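PDB 2UVF: exopolygalacturonase, which hydrolyses the polygalacturonic acid chains of pectin in an exo fashion, as a family 28 glycoside hydrolase, and is seen here with bound digalacturonic acid. Local coordinates for residues Y230-Y233 against E239-A242; I245-P250 against G256-I261; E361-V366 against E417-K422. One frame throughout, in Å; residues are numbered along the deposited sequence. Where two conformers were deposited one is given.

Contact 1: Y230-Y233 against E239-A242; sequences YRLY and ERPA. With ADA (alpha-D-galactopyranuronic acid), chain C; SO4 (sulfate ion), chain D.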
ATOM      1  N   TYR A 230     -21.488  -0.796   0.794  1.00 32.60           N
ATOM      2  CA  TYR A 230     -21.096  -1.631  -0.350  1.00 31.34           C
ATOM      3  C   TYR A 230     -20.988  -3.100   0.048  1.00 31.14           C
ATOM      4  O   TYR A 230     -20.893  -3.416   1.235  1.00 31.55           O
ATOM      5  CB  TYR A 230     -19.730  -1.156  -0.913  1.00 30.90           C
ATOM      6  CG  TYR A 230     -18.550  -1.476  -0.009  1.00 29.24           C
ATOM      7  CD1 TYR A 230     -17.719  -2.563  -0.277  1.00 30.49           C
ATOM      8  CD2 TYR A 230     -18.281  -0.706   1.126  1.00 27.47           C
ATOM      9  CE1 TYR A 230     -16.644  -2.882   0.568  1.00 30.05           C
ATOM     10  CE2 TYR A 230     -17.226  -1.006   1.957  1.00 28.24           C
ATOM     11  CZ  TYR A 230     -16.405  -2.095   1.678  1.00 28.88           C
ATOM     12  OH  TYR A 230     -15.343  -2.396   2.512  1.00 30.83           O
ATOM     13  N   ARG A 231     -20.979  -3.985  -0.940  0.50 30.99           N
ATOM     14  CA  ARG A 231     -20.546  -5.357  -0.757  0.50 31.57           C
ATOM     15  C   ARG A 231     -19.205  -5.510  -1.479  0.50 32.16           C
ATOM     16  O   ARG A 231     -19.063  -5.077  -2.617  0.50 31.75           O
ATOM     17  CB  ARG A 231     -21.574  -6.331  -1.333  0.50 31.56           C
ATOM     18  CG  ARG A 231     -22.826  -6.509  -0.491  0.50 31.91           C
ATOM     19  CD  ARG A 231     -23.981  -7.094  -1.316  0.50 33.46           C
ATOM     20  NE  ARG A 231     -24.991  -7.740  -0.474  0.50 34.14           N
ATOM     21  CZ  ARG A 231     -26.008  -7.110   0.112  0.50 35.17           C
ATOM     22  NH1 ARG A 231     -26.169  -5.795  -0.023  0.50 35.20           N
ATOM     23  NH2 ARG A 231     -26.865  -7.797   0.853  0.50 36.29           N
ATOM     24  N   LEU A 232     -18.227  -6.123  -0.811  1.00 33.21           N
ATOM     25  CA  LEU A 232     -16.868  -6.250  -1.337  1.00 34.12           C
ATOM     26  C   LEU A 232     -16.824  -6.886  -2.728  1.00 35.32           C
ATOM     27  O   LEU A 232     -16.235  -6.324  -3.664  1.00 35.66           O
ATOM     28  CB  LEU A 232     -15.978  -7.034  -0.361  1.00 34.34           C
ATOM     29  CG  LEU A 232     -14.456  -7.007  -0.563  1.00 34.13           C
ATOM     30  CD1 LEU A 232     -13.918  -5.609  -0.317  1.00 32.74           C
ATOM     31  CD2 LEU A 232     -13.818  -8.001   0.387  1.00 33.32           C
ATOM     32  N   TYR A 233     -17.446  -8.053  -2.858  1.00 36.34           N
ATOM     33  CA  TYR A 233     -17.512  -8.753  -4.138  1.00 37.30           C
ATOM     34  C   TYR A 233     -18.976  -8.909  -4.570  1.00 38.37           C
ATOM     35  O   TYR A 233     -19.878  -8.730  -3.741  1.00 38.72           O
ATOM     36  CB  TYR A 233     -16.772 -10.092  -4.069  1.00 36.37           C
ATOM     37  CG  TYR A 233     -15.323  -9.940  -3.642  1.00 36.13           C
ATOM     38  CD1 TYR A 233     -14.459  -9.073  -4.318  1.00 34.55           C
ATOM     39  CD2 TYR A 233     -14.826 -10.643  -2.552  1.00 35.14           C
ATOM     40  CE1 TYR A 233     -13.145  -8.923  -3.922  1.00 34.25           C
ATOM     41  CE2 TYR A 233     -13.520 -10.490  -2.143  1.00 34.92           C
ATOM     42  CZ  TYR A 233     -12.678  -9.624  -2.828  1.00 35.19           C
ATOM     43  OH  TYR A 233     -11.367  -9.479  -2.408  1.00 34.87           O
ATOM     44  N   GLU A 239     -23.618  -6.829   3.684  1.00 36.30           N
ATOM     45  CA  GLU A 239     -23.418  -5.427   3.335  1.00 36.14           C
ATOM     46  C   GLU A 239     -22.574  -4.729   4.405  1.00 35.89           C
ATOM     47  O   GLU A 239     -22.775  -4.943   5.607  1.00 35.54           O
ATOM     48  CB  GLU A 239     -24.785  -4.740   3.194  1.00 35.87           C
ATOM     49  CG  GLU A 239     -24.785  -3.224   2.955  1.00 37.21           C
ATOM     50  CD  GLU A 239     -24.663  -2.812   1.500  1.00 39.26           C
ATOM     51  OE1 GLU A 239     -24.385  -3.663   0.631  1.00 40.62           O
ATOM     52  OE2 GLU A 239     -24.839  -1.611   1.219  1.00 41.08           O
ATOM     53  N   ARG A 240     -21.639  -3.891   3.958  1.00 35.11           N
ATOM     54  CA  ARG A 240     -20.736  -3.189   4.867  1.00 34.05           C
ATOM     55  C   ARG A 240     -21.133  -1.717   4.954  1.00 33.48           C
ATOM     56  O   ARG A 240     -21.704  -1.171   4.007  1.00 33.99           O
ATOM     57  CB  ARG A 240     -19.289  -3.342   4.384  1.00 34.01           C
ATOM     58  CG  ARG A 240     -18.758  -4.738   4.550  1.00 32.17           C
ATOM     59  CD  ARG A 240     -17.406  -4.885   3.909  1.00 30.56           C
ATOM     60  NE  ARG A 240     -16.729  -6.090   4.369  1.00 27.55           N
ATOM     61  CZ  ARG A 240     -15.439  -6.348   4.179  1.00 27.95           C
ATOM     62  NH1 ARG A 240     -14.656  -5.489   3.535  1.00 28.67           N
ATOM     63  NH2 ARG A 240     -14.928  -7.467   4.643  1.00 25.51           N
ATOM     64  N   PRO A 241     -20.841  -1.059   6.087  1.00 32.96           N
ATOM     65  CA  PRO A 241     -21.216   0.334   6.093  1.00 32.58           C
ATOM     66  C   PRO A 241     -20.285   1.165   5.209  1.00 32.63           C
ATOM     67  O   PRO A 241     -19.244   0.663   4.744  1.00 31.86           O
ATOM     68  CB  PRO A 241     -21.066   0.725   7.562  1.00 33.01           C
ATOM     69  CG  PRO A 241     -20.023  -0.171   8.094  1.00 32.10           C
ATOM     70  CD  PRO A 241     -20.200  -1.468   7.351  1.00 32.93           C
ATOM     71  N   ALA A 242     -20.676   2.419   4.977  1.00 31.47           N
ATOM     72  CA  ALA A 242     -19.825   3.382   4.331  1.00 31.75           C
ATOM     73  C   ALA A 242     -18.572   3.656   5.188  1.00 31.65           C
ATOM     74  O   ALA A 242     -18.616   3.615   6.422  1.00 30.30           O
ATOM     75  CB  ALA A 242     -20.590   4.678   4.092  1.00 32.02           C
TER
HETATM   76  C1  ADA C   2      -8.573  -9.843   3.170  1.00 48.63           C
HETATM   77  C2  ADA C   2      -7.976  -9.121   1.945  1.00 49.10           C
HETATM   78  C3  ADA C   2      -8.154  -7.606   2.164  1.00 48.76           C
HETATM   79  C4  ADA C   2      -9.666  -7.260   2.335  1.00 47.80           C
HETATM   80  C5  ADA C   2     -10.249  -8.058   3.522  1.00 46.90           C
HETATM   81  C6  ADA C   2     -11.757  -7.892   3.855  1.00 46.04           C
HETATM   82  O2  ADA C   2      -6.596  -9.482   1.743  1.00 46.13           O
HETATM   83  O3  ADA C   2      -7.554  -6.866   1.104  1.00 50.89           O
HETATM   84  O4  ADA C   2     -10.404  -7.533   1.139  1.00 46.13           O
HETATM   85  O5  ADA C   2      -9.979  -9.486   3.376  1.00 47.28           O
HETATM   86  O6B ADA C   2     -12.408  -8.947   4.023  1.00 45.16           O
HETATM   87  O6A ADA C   2     -12.239  -6.736   3.954  1.00 43.57           O
HETATM   88  S   SO4 D1607     -23.467  -2.777  -3.829  1.00 56.34           S
HETATM   89  O1  SO4 D1607     -23.690  -1.561  -3.043  1.00 54.56           O
HETATM   90  O2  SO4 D1607     -22.199  -3.439  -3.477  1.00 52.63           O
HETATM   91  O3  SO4 D1607     -24.566  -3.722  -3.583  1.00 55.79           O
HETATM   92  O4  SO4 D1607     -23.469  -2.375  -5.241  1.00 56.08           O

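Contact 2: I245-P250 against G256-I261; sequences INAIDP and GTFRNI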
ATOM      1  N   ILE A 245     -14.670   8.271   4.019  1.00 33.13           N
ATOM      2  CA  ILE A 245     -14.656   8.882   2.693  1.00 34.09           C
ATOM      3  C   ILE A 245     -14.934   7.811   1.671  1.00 34.02           C
ATOM      4  O   ILE A 245     -14.332   6.732   1.697  1.00 34.40           O
ATOM      5  CB  ILE A 245     -13.321   9.616   2.370  1.00 34.23           C
ATOM      6  CG1 ILE A 245     -13.079  10.755   3.361  1.00 33.75           C
ATOM      7  CG2 ILE A 245     -13.308  10.134   0.918  1.00 35.25           C
ATOM      8  CD1 ILE A 245     -11.636  11.006   3.655  1.00 35.55           C
ATOM      9  N   ASN A 246     -15.871   8.110   0.780  1.00 33.92           N
ATOM     10  CA  ASN A 246     -16.332   7.136  -0.197  1.00 33.94           C
ATOM     11  C   ASN A 246     -16.330   7.677  -1.611  1.00 33.92           C
ATOM     12  O   ASN A 246     -16.558   8.852  -1.825  1.00 33.44           O
ATOM     13  CB  ASN A 246     -17.764   6.712   0.121  1.00 33.82           C
ATOM     14  CG  ASN A 246     -17.920   6.179   1.500  1.00 32.50           C
ATOM     15  OD1 ASN A 246     -17.701   5.003   1.735  1.00 33.74           O
ATOM     16  ND2 ASN A 246     -18.333   7.033   2.426  1.00 29.32           N
ATOM     17  N   ALA A 247     -16.084   6.797  -2.570  1.00 34.99           N
ATOM     18  CA  ALA A 247     -16.527   7.013  -3.943  1.00 36.33           C
ATOM     19  C   ALA A 247     -17.205   5.715  -4.382  1.00 37.14           C
ATOM     20  O   ALA A 247     -16.584   4.857  -5.007  1.00 37.35           O
ATOM     21  CB  ALA A 247     -15.361   7.388  -4.852  1.00 36.01           C
ATOM     22  N   ILE A 248     -18.482   5.571  -4.015  1.00 38.68           N
ATOM     23  CA  ILE A 248     -19.240   4.322  -4.218  1.00 39.20           C
ATOM     24  C   ILE A 248     -20.573   4.589  -4.915  1.00 41.14           C
ATOM     25  O   ILE A 248     -21.419   5.314  -4.395  1.00 41.45           O
ATOM     26  CB  ILE A 248     -19.506   3.555  -2.867  1.00 39.07           C
ATOM     27  CG1 ILE A 248     -18.205   3.338  -2.086  1.00 37.05           C
ATOM     28  CG2 ILE A 248     -20.231   2.207  -3.127  1.00 38.25           C
ATOM     29  CD1 ILE A 248     -18.364   2.762  -0.691  1.00 37.79           C
ATOM     30  N   ASP A 249     -20.754   4.004  -6.097  1.00 43.15           N
ATOM     31  CA  ASP A 249     -22.055   4.015  -6.779  1.00 45.15           C
ATOM     32  C   ASP A 249     -22.936   2.907  -6.192  1.00 45.90           C
ATOM     33  O   ASP A 249     -22.553   1.731  -6.231  1.00 45.46           O
ATOM     34  CB  ASP A 249     -21.871   3.819  -8.288  1.00 45.62           C
ATOM     35  CG  ASP A 249     -23.170   4.017  -9.083  1.00 47.69           C
ATOM     36  OD1 ASP A 249     -23.911   3.016  -9.261  1.00 49.40           O
ATOM     37  OD2 ASP A 249     -23.425   5.154  -9.556  1.00 47.11           O
ATOM     38  N   PRO A 250     -24.136   3.275  -5.678  1.00 47.06           N
ATOM     39  CA  PRO A 250     -25.030   2.361  -4.948  1.00 47.48           C
ATOM     40  C   PRO A 250     -25.281   1.063  -5.688  1.00 48.11           C
ATOM     41  O   PRO A 250     -25.625   0.065  -5.053  1.00 48.60           O
ATOM     42  CB  PRO A 250     -26.342   3.148  -4.849  1.00 47.47           C
ATOM     43  CG  PRO A 250     -26.203   4.294  -5.823  1.00 47.77           C
ATOM     44  CD  PRO A 250     -24.744   4.613  -5.810  1.00 47.10           C
ATOM     45  N   GLY A 256     -14.647   3.444 -14.199  1.00 43.09           N
ATOM     46  CA  GLY A 256     -15.200   4.499 -15.038  1.00 42.61           C
ATOM     47  C   GLY A 256     -16.503   5.065 -14.487  1.00 42.79           C
ATOM     48  O   GLY A 256     -16.980   6.094 -14.963  1.00 42.34           O
ATOM     49  N   THR A 257     -17.067   4.405 -13.469  1.00 42.54           N
ATOM     50  CA  THR A 257     -18.287   4.862 -12.801  1.00 42.65           C
ATOM     51  C   THR A 257     -18.065   6.261 -12.248  1.00 42.78           C
ATOM     52  O   THR A 257     -18.938   7.139 -12.344  1.00 42.39           O
ATOM     53  CB  THR A 257     -18.706   3.883 -11.681  1.00 43.08           C
ATOM     54  OG1 THR A 257     -19.103   2.637 -12.271  1.00 44.18           O
ATOM     55  CG2 THR A 257     -19.854   4.429 -10.874  1.00 42.16           C
ATOM     56  N   PHE A 258     -16.876   6.452 -11.678  1.00 42.79           N
ATOM     57  CA  PHE A 258     -16.355   7.771 -11.367  1.00 42.42           C
ATOM     58  C   PHE A 258     -15.109   7.997 -12.206  1.00 42.31           C
ATOM     59  O   PHE A 258     -14.601   7.074 -12.836  1.00 42.42           O
ATOM     60  CB  PHE A 258     -16.028   7.884  -9.884  1.00 42.35           C
ATOM     61  CG  PHE A 258     -17.173   7.555  -8.990  1.00 42.05           C
ATOM     62  CD1 PHE A 258     -18.135   8.520  -8.688  1.00 41.77           C
ATOM     63  CD2 PHE A 258     -17.295   6.285  -8.441  1.00 41.87           C
ATOM     64  CE1 PHE A 258     -19.196   8.224  -7.867  1.00 40.96           C
ATOM     65  CE2 PHE A 258     -18.347   5.979  -7.610  1.00 41.05           C
ATOM     66  CZ  PHE A 258     -19.302   6.956  -7.310  1.00 42.23           C
ATOM     67  N   ARG A 259     -14.632   9.232 -12.251  1.00 42.18           N
ATOM     68  CA  ARG A 259     -13.379   9.489 -12.926  1.00 42.00           C
ATOM     69  C   ARG A 259     -12.688  10.686 -12.307  1.00 41.61           C
ATOM     70  O   ARG A 259     -13.342  11.569 -11.757  1.00 41.24           O
ATOM     71  CB  ARG A 259     -13.549   9.629 -14.460  1.00 42.05           C
ATOM     72  CG  ARG A 259     -14.236  10.888 -14.964  1.00 42.53           C
ATOM     73  CD  ARG A 259     -14.310  10.925 -16.492  1.00 43.02           C
ATOM     74  NE  ARG A 259     -14.647  12.275 -16.960  1.00 47.04           N
ATOM     75  CZ  ARG A 259     -14.721  12.663 -18.240  1.00 48.94           C
ATOM     76  NH1 ARG A 259     -14.478  11.814 -19.235  1.00 48.17           N
ATOM     77  NH2 ARG A 259     -15.042  13.922 -18.531  1.00 48.99           N
ATOM     78  N   ASN A 260     -11.359  10.687 -12.393  1.00 41.14           N
ATOM     79  CA  ASN A 260     -10.532  11.819 -11.976  1.00 40.98           C
ATOM     80  C   ASN A 260     -10.840  12.297 -10.553  1.00 39.97           C
ATOM     81  O   ASN A 260     -11.298  13.418 -10.355  1.00 39.95           O
ATOM     82  CB  ASN A 260     -10.615  12.992 -12.989  1.00 40.64           C
ATOM     83  CG  ASN A 260     -10.534  12.541 -14.446  1.00 43.02           C
ATOM     84  OD1 ASN A 260      -9.890  11.533 -14.780  1.00 46.04           O
ATOM     85  ND2 ASN A 260     -11.184  13.300 -15.333  1.00 43.21           N
ATOM     86  N   ILE A 261     -10.593  11.441  -9.563  1.00 39.29           N
ATOM     87  CA  ILE A 261     -10.756  11.830  -8.145  1.00 39.18           C
ATOM     88  C   ILE A 261      -9.406  12.011  -7.429  1.00 38.64           C
ATOM     89  O   ILE A 261      -8.513  11.180  -7.547  1.00 38.48           O
ATOM     90  CB  ILE A 261     -11.677  10.846  -7.337  1.00 39.24           C
ATOM     91  CG1 ILE A 261     -13.034  10.668  -8.051  1.00 40.20           C
ATOM     92  CG2 ILE A 261     -11.858  11.343  -5.930  1.00 37.63           C
ATOM     93  CD1 ILE A 261     -13.950   9.612  -7.459  1.00 39.28           C
TER

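Contact 3: E361-V366 against E417-K422; sequences ENHNVV and EQEPMK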
ATOM      1  N   GLU A 361     -11.786  -2.044  -7.796  0.50 34.90           N
ATOM      2  CA  GLU A 361     -12.094  -1.913  -9.201  0.50 36.28           C
ATOM      3  C   GLU A 361     -11.723  -0.539  -9.795  0.50 35.95           C
ATOM      4  O   GLU A 361     -12.415  -0.038 -10.637  0.50 37.25           O
ATOM      5  CB  GLU A 361     -13.566  -2.309  -9.490  0.50 35.97           C
ATOM      6  CG  GLU A 361     -13.807  -3.797  -9.643  0.50 38.67           C
ATOM      7  CD  GLU A 361     -15.255  -4.202  -9.871  0.50 49.09           C
ATOM      8  OE1 GLU A 361     -15.706  -4.389 -11.015  0.50 49.84           O
ATOM      9  OE2 GLU A 361     -15.983  -4.368  -8.893  0.50 55.92           O
ATOM     10  N   ASN A 362     -10.565  -0.018  -9.389  1.00 34.29           N
ATOM     11  CA  ASN A 362     -10.049   1.230  -9.928  1.00 33.58           C
ATOM     12  C   ASN A 362      -9.022   1.006 -11.036  1.00 33.95           C
ATOM     13  O   ASN A 362      -8.393  -0.062 -11.124  1.00 33.31           O
ATOM     14  CB  ASN A 362      -9.421   2.073  -8.821  1.00 33.26           C
ATOM     15  CG  ASN A 362     -10.410   2.499  -7.792  1.00 32.45           C
ATOM     16  OD1 ASN A 362     -11.615   2.332  -7.974  1.00 31.96           O
ATOM     17  ND2 ASN A 362      -9.924   3.061  -6.701  1.00 28.78           N
ATOM     18  N   HIS A 363      -8.885   2.017 -11.895  1.00 34.23           N
ATOM     19  CA  HIS A 363      -7.782   2.089 -12.816  1.00 34.32           C
ATOM     20  C   HIS A 363      -7.027   3.360 -12.519  1.00 34.12           C
ATOM     21  O   HIS A 363      -7.635   4.355 -12.105  1.00 34.72           O
ATOM     22  CB  HIS A 363      -8.256   2.136 -14.276  1.00 34.74           C
ATOM     23  CG  HIS A 363      -8.831   0.853 -14.778  1.00 35.56           C
ATOM     24  ND1 HIS A 363      -9.458   0.758 -16.000  1.00 37.15           N
ATOM     25  CD2 HIS A 363      -8.914  -0.375 -14.213  1.00 35.65           C
ATOM     26  CE1 HIS A 363      -9.871  -0.485 -16.180  1.00 38.26           C
ATOM     27  NE2 HIS A 363      -9.560  -1.190 -15.108  1.00 35.66           N
ATOM     28  N   ASN A 364      -5.716   3.324 -12.762  1.00 33.49           N
ATOM     29  CA  ASN A 364      -4.841   4.503 -12.702  1.00 33.21           C
ATOM     30  C   ASN A 364      -4.872   5.216 -11.358  1.00 32.50           C
ATOM     31  O   ASN A 364      -5.294   6.362 -11.267  1.00 33.24           O
ATOM     32  CB  ASN A 364      -5.177   5.473 -13.845  1.00 32.78           C
ATOM     33  CG  ASN A 364      -5.347   4.764 -15.170  1.00 34.08           C
ATOM     34  OD1 ASN A 364      -4.695   3.735 -15.433  1.00 32.34           O
ATOM     35  ND2 ASN A 364      -6.257   5.281 -16.007  1.00 32.85           N
ATOM     36  N   VAL A 365      -4.480   4.497 -10.310  1.00 32.02           N
ATOM     37  CA  VAL A 365      -4.437   5.024  -8.941  1.00 30.82           C
ATOM     38  C   VAL A 365      -3.000   5.388  -8.615  1.00 30.52           C
ATOM     39  O   VAL A 365      -2.090   4.646  -8.954  1.00 30.30           O
ATOM     40  CB  VAL A 365      -4.909   3.993  -7.890  1.00 30.60           C
ATOM     41  CG1 VAL A 365      -4.768   4.564  -6.474  1.00 27.94           C
ATOM     42  CG2 VAL A 365      -6.362   3.505  -8.182  1.00 30.02           C
ATOM     43  N   VAL A 366      -2.816   6.530  -7.958  1.00 30.14           N
ATOM     44  CA  VAL A 366      -1.496   6.948  -7.468  1.00 29.68           C
ATOM     45  C   VAL A 366      -1.583   7.335  -5.997  1.00 29.08           C
ATOM     46  O   VAL A 366      -2.448   8.137  -5.610  1.00 29.84           O
ATOM     47  CB  VAL A 366      -0.885   8.115  -8.336  1.00 29.81           C
ATOM     48  CG1 VAL A 366       0.429   8.685  -7.693  1.00 30.65           C
ATOM     49  CG2 VAL A 366      -0.606   7.625  -9.737  1.00 28.67           C
ATOM     50  N   GLU A 417     -15.717 -12.957 -12.457  1.00 54.87           N
ATOM     51  CA  GLU A 417     -16.739 -11.907 -12.712  1.00 54.79           C
ATOM     52  C   GLU A 417     -16.112 -10.497 -12.678  1.00 53.42           C
ATOM     53  O   GLU A 417     -16.770  -9.488 -12.982  1.00 53.31           O
ATOM     54  CB  GLU A 417     -17.884 -11.990 -11.679  1.00 55.13           C
ATOM     55  CG  GLU A 417     -18.837 -13.191 -11.860  1.00 56.36           C
ATOM     56  CD  GLU A 417     -19.841 -13.364 -10.706  1.00 56.54           C
ATOM     57  OE1 GLU A 417     -20.340 -14.503 -10.524  1.00 58.21           O
ATOM     58  OE2 GLU A 417     -20.140 -12.375  -9.992  1.00 58.27           O
ATOM     59  N   GLN A 418     -14.830 -10.456 -12.306  1.00 51.92           N
ATOM     60  CA  GLN A 418     -14.081  -9.222 -12.046  1.00 49.85           C
ATOM     61  C   GLN A 418     -12.677  -9.312 -12.664  1.00 48.07           C
ATOM     62  O   GLN A 418     -12.133 -10.402 -12.859  1.00 47.23           O
ATOM     63  CB  GLN A 418     -13.976  -8.964 -10.525  1.00 50.26           C
ATOM     64  CG  GLN A 418     -14.916  -9.834  -9.642  1.00 50.00           C
ATOM     65  CD  GLN A 418     -14.486  -9.894  -8.183  1.00 49.27           C
ATOM     66  OE1 GLN A 418     -14.485  -8.868  -7.488  1.00 50.47           O
ATOM     67  NE2 GLN A 418     -14.133 -11.091  -7.707  1.00 44.12           N
ATOM     68  N   GLU A 419     -12.123  -8.146 -12.982  1.00 46.58           N
ATOM     69  CA  GLU A 419     -10.751  -7.974 -13.476  1.00 44.79           C
ATOM     70  C   GLU A 419      -9.695  -8.641 -12.608  1.00 43.29           C
ATOM     71  O   GLU A 419      -9.841  -8.708 -11.392  1.00 43.22           O
ATOM     72  CB  GLU A 419     -10.414  -6.505 -13.392  1.00 45.32           C
ATOM     73  CG  GLU A 419     -10.614  -5.658 -14.603  1.00 45.76           C
ATOM     74  CD  GLU A 419     -10.356  -4.217 -14.241  1.00 46.60           C
ATOM     75  OE1 GLU A 419     -10.401  -3.359 -15.139  1.00 46.23           O
ATOM     76  OE2 GLU A 419     -10.118  -3.947 -13.032  1.00 47.63           O
ATOM     77  N   PRO A 420      -8.582  -9.086 -13.217  1.00 42.14           N
ATOM     78  CA  PRO A 420      -7.492  -9.434 -12.323  1.00 40.38           C
ATOM     79  C   PRO A 420      -6.901  -8.154 -11.682  1.00 38.64           C
ATOM     80  O   PRO A 420      -7.048  -7.055 -12.247  1.00 37.39           O
ATOM     81  CB  PRO A 420      -6.498 -10.131 -13.249  1.00 40.60           C
ATOM     82  CG  PRO A 420      -6.758  -9.564 -14.577  1.00 41.35           C
ATOM     83  CD  PRO A 420      -8.227  -9.298 -14.633  1.00 41.82           C
ATOM     84  N   MET A 421      -6.318  -8.301 -10.482  1.00 36.68           N
ATOM     85  CA  MET A 421      -5.491  -7.254  -9.874  1.00 34.88           C
ATOM     86  C   MET A 421      -4.174  -7.206 -10.679  1.00 35.18           C
ATOM     87  O   MET A 421      -3.282  -8.035 -10.465  1.00 34.48           O
ATOM     88  CB  MET A 421      -5.281  -7.574  -8.380  1.00 34.20           C
ATOM     89  CG  MET A 421      -4.431  -6.598  -7.548  1.00 30.19           C
ATOM     90  SD  MET A 421      -4.975  -4.888  -7.511  1.00 29.99           S
ATOM     91  CE  MET A 421      -3.731  -4.121  -8.569  1.00 23.87           C
ATOM     92  N   LYS A 422      -4.069  -6.255 -11.615  1.00 35.25           N
ATOM     93  CA  LYS A 422      -2.988  -6.258 -12.617  1.00 36.02           C
ATOM     94  C   LYS A 422      -2.241  -4.924 -12.737  1.00 35.39           C
ATOM     95  O   LYS A 422      -2.830  -3.907 -13.085  1.00 36.06           O
ATOM     96  CB  LYS A 422      -3.546  -6.698 -13.997  1.00 36.53           C
ATOM     97  CG  LYS A 422      -2.558  -6.618 -15.163  1.00 37.62           C
ATOM     98  CD  LYS A 422      -3.134  -7.103 -16.512  1.00 37.06           C
ATOM     99  CE  LYS A 422      -2.126  -6.750 -17.634  1.00 40.29           C
ATOM    100  NZ  LYS A 422      -2.621  -6.884 -19.067  1.00 41.34           N
TER
HETATM  101  O   HOH W   1     -13.535  -5.356 -12.564  1.00 43.84           O

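Contact 1: Y230-Y233 against E239-A242
The side chain of Arg240 crosses the Tyr230 ring at a slant, and both side chains emerge on the same face of a short two-stranded pairing. CB of Arg240 lies over a face of the tyrosine ring, 4.3 Å from the ring centroid, as a CH-pi contact; CD carries the same chain across CZ toward the phenol end. The first torsion of Tyr230, chi1 71°, sets CG between backbone N and carbonyl carbon, which brings a ring face to Arg240 CB. Beyond CD the guanidinium stands almost upright to the ring, the planes 86° apart. Arg240 N donates to Tyr230 O at 2.9 Å and Tyr230 N to Arg240 O at 3.2 Å, the hydrogen-bonded antiparallel pair of a long-looped beta hairpin beside the parallel beta-helix. The hairpin delivers Arg240 to the sugar pocket. Arg240 NH1 bonds O6A of the galacturonate carboxylate at 2.8 Å, and Arg240 NH2 reaches both O6A and O6B, the latter at 3.0 Å, so O6A takes two N-H groups and O6B one. These three bonds fix the rotation of the guanidinium, and Tyr230 OH adds a weak fourth at its edge, 3.3 Å from Arg240 NH1. The paired charges suit a uronic acid substrate. Leu232 supplies an apolar wall to the same pocket, its CD2 3.5 Å from O4 of the sugar. Toward the loop between the two strands Glu239 folds back at CG, bringing OE1 to Arg231 NH1 in a 2.9 Å salt bridge, while its CB rests over a guanidinium face; guanidinium and carboxylate are turned 46° apart. Backbone N of Arg231 donates to O2 of a sulfate that Arg337 also binds.

Contact 2: I245-P250 against G256-I261
OD1 of Asp249, whose CB touches Thr257, accepts the backbone N-H of Asn251 and, more weakly, that of Asn252, an Asx turn that starts the loop toward 256-261. The loop links two successive strands of the right-handed parallel beta-helix, 245-247 and 258-264, which run in different faces of the coil. Their backbones stay far apart, with Ala247 CA and Phe258 CA separated by 7.5 Å, and side chains fill the corner between them. The Phe258 ring is the main filler. Ala247 CB stands 4.2 Å above one of its faces, toward the rim, and Thr257 CG2 covers the opposite face at 3.8 Å above the plane. Into the ring edge run the Ile248 carbonyl carbon and the amide of Asp249, whose N is 3.5 Å from Phe258 CE2, so the aromatic blade points straight at the peptide chain leaving the first strand. Phe258 CE2 also comes within 3.3 Å of Ala247 O. Val339, in the neighbouring strand 334-339, touches both Phe258 and Ile261 and extends the apolar interior of the helix. Nearer the loop, the side chains of Asp249 and Thr257 cross at about a right angle. With chi1 -67°, Thr257 keeps OG1 beside its backbone N, where it bonds Lys254 O, and sets CG2 anti to that N, facing the aspartate; Asp249 CB meets Thr257 CG2 at a tight 3.3 Å. Deeper inside, the extended arm of Ile261 ends with CD1 3.7 Å from Ala247 CB.

Contact 3: E361-V366 against E417-K422
The imidazole of His363 and the carboxylate of Glu419 lie nearly in one plane, 17° apart, with the acid set at the NE2 edge of the ring and neither ring face taking part in the pairing. NE2 donates to OE1 in a fairly straight hydrogen bond, N-H...O angle 158°, but the deposited separation of 2.3 Å between His363 NE2 and Glu419 OE1 is shorter than a sound bond and is doubtful as a length. Glu419 OE2 sits 3.5 Å from His363 NE2 at a poor angle, so the carboxylate engages through one oxygen. The glutamate chain is extended beyond CG and reaches across from 417-422, but its chi1 of -95° lies away from a staggered position, a sign that its placement may be imprecise or strained. The histidine side chain also packs on Glu340.

Close by, one of two deposited conformers of Glu361 joins the contact through water: Glu361 OE1 accepts a hydrogen from the water at 2.8 Å, and the same water receives the Glu419 backbone N-H. That bridge depends on the conformer chosen; in this conformer OE2 is hydrogen-bonded to Ser253 OG.

The backbone bonds of His363 to Val339 and Asn341 tie its segment to the preceding coil. The His363-Glu419 hydrogen bond lies at the surface, where two stretches about fifty residues apart converge. Next to the histidine the chain turns its corner at Asn364, in a left-handed conformation, with Asn341 and Asn390 beside it on the flanking coils, an arrangement consistent with the asparagine ladder of right-handed parallel beta-helices.

How the contacts relate
Contacts 2 and 3 belong to the coils of the parallel beta-helix, and the hairpin of contact 1 lies against them. Contact 1 holds Arg240 and Leu232 of the sugar pocket, and it touches both others: Tyr230 CD2 is 3.9 Å from Ile248 CD1 of contact 2, and Tyr233 CD1 is 3.2 Å from Gln418 OE1 of contact 3. Their centres are about 14 Å and 17 Å from that of contact 1. Contacts 2 and 3, with centres about 13 Å apart, do not touch, their nearest atoms being about 5 Å apart, but Val339 is common to both. Tyr233 OH also bonds His443, another pocket residue, so contact 1 connects the binding site with those coils.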